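Local atomic coordinates of acyl-CoA dehydrogenase family protein (Porphyromonas gingivalis, PDB entry 2OKU), a protein that probably oxidises acyl-CoA thioesters with the help of a bound FAD, the present chain being the helical C-terminal domain of the longer enzyme. Residues P29-Q32 against P33-E36; K56-E59 against L60-F63; V97-R100 against Y101-E105. One frame throughout, in Å; residues are numbered along the deposited sequence. Where two conformers were deposited one is given.

Interaction 1: P29-Q32 against P33-E36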
loop_
_atom_site.group_PDB
_atom_site.type_symbol
_atom_site.label_atom_id
_atom_site.label_comp_id
_atom_site.label_asym_id
_atom_site.label_seq_id
_atom_site.Cartn_x
_atom_site.Cartn_y
_atom_site.Cartn_z
ATOM N N PRO A 29 16.419 13.808 -0.319
ATOM C CA PRO A 29 15.791 14.513 -1.448
ATOM C C PRO A 29 15.036 13.602 -2.416
ATOM O O PRO A 29 14.020 14.007 -2.961
ATOM C CB PRO A 29 16.983 15.160 -2.161
ATOM C CG PRO A 29 17.980 15.382 -1.074
ATOM C CD PRO A 29 17.835 14.201 -0.155
ATOM N N GLU A 30 15.531 12.392 -2.626
ATOM C CA GLU A 30 14.911 11.460 -3.562
ATOM C C GLU A 30 13.493 11.055 -3.180
ATOM O O GLU A 30 12.702 10.700 -4.049
ATOM C CB GLU A 30 15.777 10.215 -3.726
ATOM C CG GLU A 30 16.008 9.430 -2.443
ATOM C CD GLU A 30 17.447 8.970 -2.275
ATOM O OE1 GLU A 30 18.291 9.370 -3.102
ATOM O OE2 GLU A 30 17.731 8.223 -1.309
ATOM N N LEU A 31 13.177 11.131 -1.885
ATOM C CA LEU A 31 11.842 10.768 -1.389
ATOM C C LEU A 31 10.979 12.011 -1.090
ATOM O O LEU A 31 9.767 11.914 -0.805
ATOM C CB LEU A 31 12.032 9.886 -0.139
ATOM C CG LEU A 31 11.055 8.776 0.152
ATOM C CD1 LEU A 31 10.748 7.904 -1.084
ATOM C CD2 LEU A 31 11.563 7.937 1.366
ATOM N N GLN A 32 11.590 13.188 -1.157
ATOM C CA GLN A 32 10.884 14.420 -0.855
ATOM C C GLN A 32 9.648 14.647 -1.758
ATOM O O GLN A 32 8.599 15.044 -1.270
ATOM C CB GLN A 32 11.846 15.614 -0.873
ATOM C CG GLN A 32 11.242 16.954 -0.454
ATOM C CD GLN A 32 10.757 16.987 0.994
ATOM O OE1 GLN A 32 11.346 16.358 1.861
ATOM N NE2 GLN A 32 9.679 17.731 1.254
ATOM N N PRO A 33 9.766 14.403 -3.079
ATOM C CA PRO A 33 8.552 14.545 -3.897
ATOM C C PRO A 33 7.413 13.635 -3.447
ATOM O O PRO A 33 6.254 14.080 -3.406
ATOM C CB PRO A 33 9.039 14.202 -5.318
ATOM C CG PRO A 33 10.516 14.588 -5.290
ATOM C CD PRO A 33 10.949 14.104 -3.909
HETATM N N MSE A 34 7.729 12.398 -3.067
HETATM C CA MSE A 34 6.706 11.508 -2.577
HETATM C C MSE A 34 6.086 12.043 -1.291
HETATM O O MSE A 34 4.876 11.997 -1.140
HETATM C CB MSE A 34 7.209 10.081 -2.350
HETATM C CG MSE A 34 6.095 9.168 -1.862
HETATM SE SE MSE A 34 6.702 7.274 -1.875
HETATM C CE MSE A 34 4.928 6.449 -1.497
ATOM N N LYS A 35 6.911 12.560 -0.382
ATOM C CA LYS A 35 6.406 13.143 0.853
ATOM C C LYS A 35 5.413 14.303 0.581
ATOM O O LYS A 35 4.340 14.389 1.205
ATOM C CB LYS A 35 7.577 13.590 1.727
ATOM C CG LYS A 35 7.187 14.203 3.022
ATOM C CD LYS A 35 8.425 14.382 3.905
ATOM C CE LYS A 35 8.102 15.087 5.134
ATOM N NZ LYS A 35 9.323 15.491 5.887
ATOM N N GLU A 36 5.754 15.167 -0.370
ATOM C CA GLU A 36 4.903 16.282 -0.746
ATOM C C GLU A 36 3.609 15.810 -1.435
ATOM O O GLU A 36 2.534 16.355 -1.167
ATOM C CB GLU A 36 5.672 17.278 -1.625
ATOM C CG GLU A 36 6.789 17.964 -0.824
ATOM C CD GLU A 36 7.758 18.806 -1.660
ATOM O OE1 GLU A 36 7.612 18.868 -2.902
ATOM O OE2 GLU A 36 8.679 19.402 -1.048
HETATM O O HOH W 1 10.070 10.592 -4.314
HETATM O O HOH W 2 11.852 15.689 4.620
#

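Interaction 2: K56-E59 against L60-F63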
loop_
_atom_site.group_PDB
_atom_site.type_symbol
_atom_site.label_atom_id
_atom_site.label_comp_id
_atom_site.label_asym_id
_atom_site.label_seq_id
_atom_site.Cartn_x
_atom_site.Cartn_y
_atom_site.Cartn_z
ATOM N N LYS A 56 -24.462 18.166 6.407
ATOM C CA LYS A 56 -25.302 17.819 7.551
ATOM C C LYS A 56 -26.439 16.893 7.118
ATOM O O LYS A 56 -27.619 17.108 7.436
ATOM C CB LYS A 56 -25.846 19.089 8.218
ATOM C CG LYS A 56 -24.759 20.043 8.742
ATOM C CD LYS A 56 -25.361 21.409 9.019
ATOM C CE LYS A 56 -24.485 22.301 9.892
ATOM N NZ LYS A 56 -25.205 23.599 10.165
ATOM N N ASP A 57 -26.077 15.871 6.365
ATOM C CA ASP A 57 -27.034 14.931 5.822
ATOM C C ASP A 57 -26.558 13.561 6.239
ATOM O O ASP A 57 -25.589 13.021 5.676
ATOM C CB ASP A 57 -27.087 15.102 4.303
ATOM C CG ASP A 57 -27.977 14.091 3.613
ATOM O OD1 ASP A 57 -28.353 13.060 4.207
ATOM O OD2 ASP A 57 -28.269 14.327 2.423
ATOM N N GLN A 58 -27.215 13.013 7.260
ATOM C CA GLN A 58 -26.811 11.745 7.830
ATOM C C GLN A 58 -26.900 10.580 6.847
ATOM O O GLN A 58 -26.038 9.697 6.848
ATOM C CB GLN A 58 -27.628 11.405 9.078
ATOM C CG GLN A 58 -27.105 10.140 9.781
ATOM C CD GLN A 58 -25.609 10.231 10.117
ATOM O OE1 GLN A 58 -25.189 11.147 10.835
ATOM N NE2 GLN A 58 -24.796 9.291 9.579
ATOM N N GLU A 59 -27.939 10.565 6.015
ATOM C CA GLU A 59 -28.067 9.531 5.000
ATOM C C GLU A 59 -26.908 9.547 4.009
ATOM O O GLU A 59 -26.393 8.503 3.645
ATOM C CB GLU A 59 -29.372 9.686 4.220
ATOM C CG GLU A 59 -30.586 9.384 5.050
ATOM C CD GLU A 59 -30.578 7.974 5.600
ATOM O OE1 GLU A 59 -30.161 7.043 4.877
ATOM O OE2 GLU A 59 -30.992 7.796 6.766
ATOM N N LEU A 60 -26.536 10.739 3.571
ATOM C CA LEU A 60 -25.409 10.922 2.666
ATOM C C LEU A 60 -24.127 10.425 3.317
ATOM O O LEU A 60 -23.349 9.725 2.687
ATOM C CB LEU A 60 -25.253 12.386 2.265
ATOM C CG LEU A 60 -24.152 12.678 1.223
ATOM C CD1 LEU A 60 -24.444 12.020 -0.138
ATOM C CD2 LEU A 60 -24.000 14.164 1.059
ATOM N N LEU A 61 -23.905 10.787 4.582
ATOM C CA LEU A 61 -22.676 10.361 5.271
ATOM C C LEU A 61 -22.624 8.860 5.349
ATOM O O LEU A 61 -21.611 8.269 5.108
ATOM C CB LEU A 61 -22.581 10.965 6.683
ATOM C CG LEU A 61 -21.357 10.562 7.519
ATOM C CD1 LEU A 61 -20.044 10.924 6.785
ATOM C CD2 LEU A 61 -21.401 11.233 8.904
ATOM N N ASP A 62 -23.735 8.230 5.716
ATOM C CA ASP A 62 -23.793 6.788 5.786
ATOM C C ASP A 62 -23.509 6.137 4.429
ATOM O O ASP A 62 -22.810 5.121 4.333
ATOM C CB ASP A 62 -25.180 6.359 6.283
ATOM C CG ASP A 62 -25.436 6.768 7.712
ATOM O OD1 ASP A 62 -24.464 7.083 8.452
ATOM O OD2 ASP A 62 -26.623 6.794 8.104
ATOM N N PHE A 63 -24.061 6.723 3.372
ATOM C CA PHE A 63 -23.870 6.200 2.004
ATOM C C PHE A 63 -22.396 6.307 1.538
ATOM O O PHE A 63 -21.870 5.408 0.875
ATOM C CB PHE A 63 -24.787 6.959 1.048
ATOM C CG PHE A 63 -24.624 6.570 -0.368
ATOM C CD1 PHE A 63 -25.076 5.334 -0.825
ATOM C CD2 PHE A 63 -24.012 7.443 -1.267
ATOM C CE1 PHE A 63 -24.909 4.971 -2.170
ATOM C CE2 PHE A 63 -23.832 7.090 -2.604
ATOM C CZ PHE A 63 -24.282 5.858 -3.064
#

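Interaction 3: V97-R100 against Y101-E105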
loop_
_atom_site.group_PDB
_atom_site.type_symbol
_atom_site.label_atom_id
_atom_site.label_comp_id
_atom_site.label_asym_id
_atom_site.label_seq_id
_atom_site.Cartn_x
_atom_site.Cartn_y
_atom_site.Cartn_z
ATOM N N VAL A 97 5.275 3.758 -7.625
ATOM C CA VAL A 97 4.175 3.204 -8.415
ATOM C C VAL A 97 2.895 3.007 -7.572
ATOM O O VAL A 97 1.783 3.320 -8.042
ATOM C CB VAL A 97 4.611 1.917 -9.143
ATOM C CG1 VAL A 97 3.412 1.276 -9.884
ATOM C CG2 VAL A 97 5.741 2.259 -10.135
ATOM N N TYR A 98 3.031 2.509 -6.335
ATOM C CA TYR A 98 1.896 2.428 -5.423
ATOM C C TYR A 98 1.295 3.823 -5.172
ATOM O O TYR A 98 0.097 3.944 -5.069
ATOM C CB TYR A 98 2.249 1.758 -4.086
ATOM C CG TYR A 98 2.155 0.223 -4.088
ATOM C CD1 TYR A 98 3.072 -0.564 -4.809
ATOM C CD2 TYR A 98 1.134 -0.426 -3.409
ATOM C CE1 TYR A 98 2.980 -1.939 -4.811
ATOM C CE2 TYR A 98 1.034 -1.794 -3.413
ATOM C CZ TYR A 98 1.963 -2.552 -4.099
ATOM O OH TYR A 98 1.817 -3.919 -4.100
ATOM N N LEU A 99 2.134 4.861 -5.081
ATOM C CA LEU A 99 1.640 6.255 -4.966
ATOM C C LEU A 99 0.676 6.619 -6.109
ATOM O O LEU A 99 -0.351 7.232 -5.875
ATOM C CB LEU A 99 2.811 7.241 -4.942
ATOM C CG LEU A 99 2.481 8.753 -5.023
ATOM C CD1 LEU A 99 1.974 9.213 -3.673
ATOM C CD2 LEU A 99 3.709 9.585 -5.426
ATOM N N ARG A 100 1.018 6.204 -7.329
ATOM C CA ARG A 100 0.208 6.494 -8.517
ATOM C C ARG A 100 -1.140 5.821 -8.407
ATOM O O ARG A 100 -2.155 6.412 -8.722
ATOM C CB ARG A 100 0.910 6.008 -9.792
ATOM C CG ARG A 100 2.301 6.596 -10.004
ATOM C CD ARG A 100 2.293 8.091 -9.763
ATOM N NE ARG A 100 3.625 8.663 -9.658
ATOM C CZ ARG A 100 3.849 9.924 -9.317
ATOM N NH1 ARG A 100 2.837 10.737 -9.040
ATOM N NH2 ARG A 100 5.089 10.368 -9.239
ATOM N N TYR A 101 -1.116 4.578 -7.952
ATOM C CA TYR A 101 -2.327 3.813 -7.693
ATOM C C TYR A 101 -3.219 4.538 -6.691
ATOM O O TYR A 101 -4.394 4.751 -6.953
ATOM C CB TYR A 101 -1.968 2.440 -7.175
ATOM C CG TYR A 101 -3.149 1.565 -6.831
ATOM C CD1 TYR A 101 -3.863 0.903 -7.812
ATOM C CD2 TYR A 101 -3.561 1.425 -5.523
ATOM C CE1 TYR A 101 -4.972 0.094 -7.480
ATOM C CE2 TYR A 101 -4.650 0.655 -5.188
ATOM C CZ TYR A 101 -5.346 -0.024 -6.157
ATOM O OH TYR A 101 -6.431 -0.811 -5.767
ATOM N N GLY A 102 -2.634 4.944 -5.564
ATOM C CA GLY A 102 -3.369 5.665 -4.547
ATOM C C GLY A 102 -3.921 6.968 -5.083
ATOM O O GLY A 102 -5.052 7.328 -4.809
ATOM N N GLN A 103 -3.126 7.684 -5.876
ATOM C CA GLN A 103 -3.600 8.941 -6.468
ATOM C C GLN A 103 -4.776 8.706 -7.429
ATOM O O GLN A 103 -5.756 9.422 -7.384
ATOM C CB GLN A 103 -2.468 9.655 -7.215
ATOM C CG GLN A 103 -1.430 10.270 -6.307
ATOM C CD GLN A 103 -0.221 10.808 -7.049
ATOM O OE1 GLN A 103 0.178 10.284 -8.096
ATOM N NE2 GLN A 103 0.372 11.856 -6.508
ATOM N N ALA A 104 -4.654 7.704 -8.291
ATOM C CA ALA A 104 -5.728 7.338 -9.206
ATOM C C ALA A 104 -7.012 6.991 -8.456
ATOM O O ALA A 104 -8.092 7.491 -8.782
ATOM C CB ALA A 104 -5.306 6.189 -10.112
ATOM N N GLU A 105 -6.889 6.171 -7.421
ATOM C CA GLU A 105 -8.058 5.742 -6.685
ATOM C C GLU A 105 -8.692 6.878 -5.910
ATOM O O GLU A 105 -9.917 6.981 -5.900
ATOM C CB GLU A 105 -7.742 4.530 -5.790
ATOM C CG GLU A 105 -7.317 3.246 -6.531
ATOM C CD GLU A 105 -8.348 2.812 -7.567
ATOM O OE1 GLU A 105 -9.500 2.614 -7.201
ATOM O OE2 GLU A 105 -8.011 2.736 -8.751
HETATM O O HOH W 3 2.980 13.045 -7.565
#

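Interaction 1: P29-Q32 against P33-E36
Gln32 and Glu36 meet one turn apart where the loop after helix 13-22 runs into helix 32-53, an i to i+4 side-chain pair in the N-terminal part of one of the long helices of this C-terminal domain.

The backbone is already helical in its bonding. Leu31 O accepts from Lys35 N at 3.0 Å, and Gln32 O accepts from Glu36 N in the same way. Pro33, with no N-H to offer, fits into this turn with its CD 3.2 Å from Pro29 O.

Among the polar side chains, Gln32 NE2 donates to Glu36 OE2 over 3.0 Å, nearly straight at 168°. The oxygen lies close to the amide plane of Gln32, while the donor reaches it on the anti side and 34° above the carboxylate plane. Gln32 first holds CG anti to its backbone nitrogen (chi1 -175°) and then bends at chi2, which swings the amide toward the Glu36 carboxylate. The other end of the same amide is also held: Gln32 OE1 takes a hydrogen from a water at 2.9 Å, and that water accepts from Lys35 NZ at 2.8 Å. Lys35 is stretched out fully, and its ammonium group also bonds directly to Thr25 O, tying this part of helix 32-53 to the preceding loop.

Toward the other helices the contact is mainly apolar. Leu31 and the selenomethionine Met34 run side by side in the same direction, with Leu31 CD1 4.2 Å from Met34 SE. Both rest on Met82 of helix 58-87, and Met34 goes on to Ala95 and Leu99 of helix 92-115.

A second water bridges the backbone of the turn, donating to Glu30 O at 2.6 Å and accepting from Met34 N at 3.2 Å.

Interaction 2: K56-E59 against L60-F63
Asp57 O accepts from Leu61 N at 3.0 Å, the first of three successive i to i+4 backbone bonds that wind the chain into helix 58-87. Gln58 O takes Asp62 N next, and Glu59 O takes Phe63 N at 2.9 Å. Just before them Lys56, with positive phi, is where the chain leaves the helical path of the preceding helix; Lys56 and Asp57 are the last residues of the short link between helix 32-53 and helix 58-87.

The side chain of Asp57 closes the start of the new helix. A chi1 of 175° turns the carboxylate away from the backbone N and beside the carbonyl carbon, and OD1 accepts from Leu60 N at 3.0 Å along a nearly straight N-H line. The donor comes from well above the carboxylate plane, 68° out of it. That posture also lays the group against the leucine: Asp57 CG is 3.5 Å from Leu60 CB, the two side chains crossing at about a right angle. Leu60 is the buried member and packs on Phe116, whose ring also stacks with that of Phe63.

On the side toward helix 2-5, Gln58 NE2 approaches Asp62 OD1, but the bond is weak, bent to 130° and suspiciously short. Glu59 OE2 and Asp62 OD2, 4.7 Å apart, are a like-charged pair whose repulsion the partial positive charge of the helix N-terminus may ease. Val3 of helix 2-5 touches Gln58, Leu61 and Asp62.

This is a helix N-cap, with Asp57 as the capping residue of helix 58-87.

Interaction 3: V97-R100 against Y101-E105
Arg100 and Gln103 make a local i to i+3 contact in the middle of helix 92-115, a long helix of this acyl-CoA dehydrogenase C-terminal domain whose other side forms part of the dimer interface. Regular alpha-helical bonds carry the backbone, Gln103 N to Leu99 O and Ala104 N to Arg100 O both being 2.8 Å long.

Arg100 was modelled in two conformers, so its contacts are somewhat doubtful. In the one described, the chain bends at chi2 (-46°) and runs alongside Gln103, pointing the same way. NH1 donates to Gln103 OE1 at 2.9 Å along a bent N-H line (144°), the oxygen lying at the guanidinium edge, near its plane but somewhat out of it. A water accepts from both Arg100 NH1 and Gln103 NE2. Leu99 CD2 sits 3.8 Å above one face of the guanidinium, over its centre. Leu99 also leans on the glutamine, its CG 4.0 Å from Gln103 NE2, and both residues pack against Ala37 and Met41 of helix 32-53.

Tyr98 and Tyr101 look to the second subunit instead. Tyr98 OH bonds to His74 ND1 of that subunit, and its ring meets Phe77 and Tyr101 of the second subunit edge-to-face, while the two copies of Tyr101 meet with planes at about 30°. Within the chain, Glu105 CG lies 3.8 Å above one face of the Tyr101 ring, offset toward the rim.

How the interactions relate
Interactions 1 and 3 touch: Met34 CE lies 4.1 Å from Leu99 CB, joining helix 32-53 to helix 92-115, and both contacts are partly buried. Interaction 2 is a surface contact on the opposite side of the chain's centre, its centre about 36 Å from that of interaction 1 and 27 Å from that of interaction 3. Both 29-36 and 56-63 carry a glutamine-to-acid i to i+4 pair, sound in the first, weak and doubtful in the second; the aspartate cap sets the second apart. Only interaction 3 reaches the second subunit: its tyrosine side meets it through ring contacts and a hydrogen bond, while the arginine-glutamine pair stays within the chain.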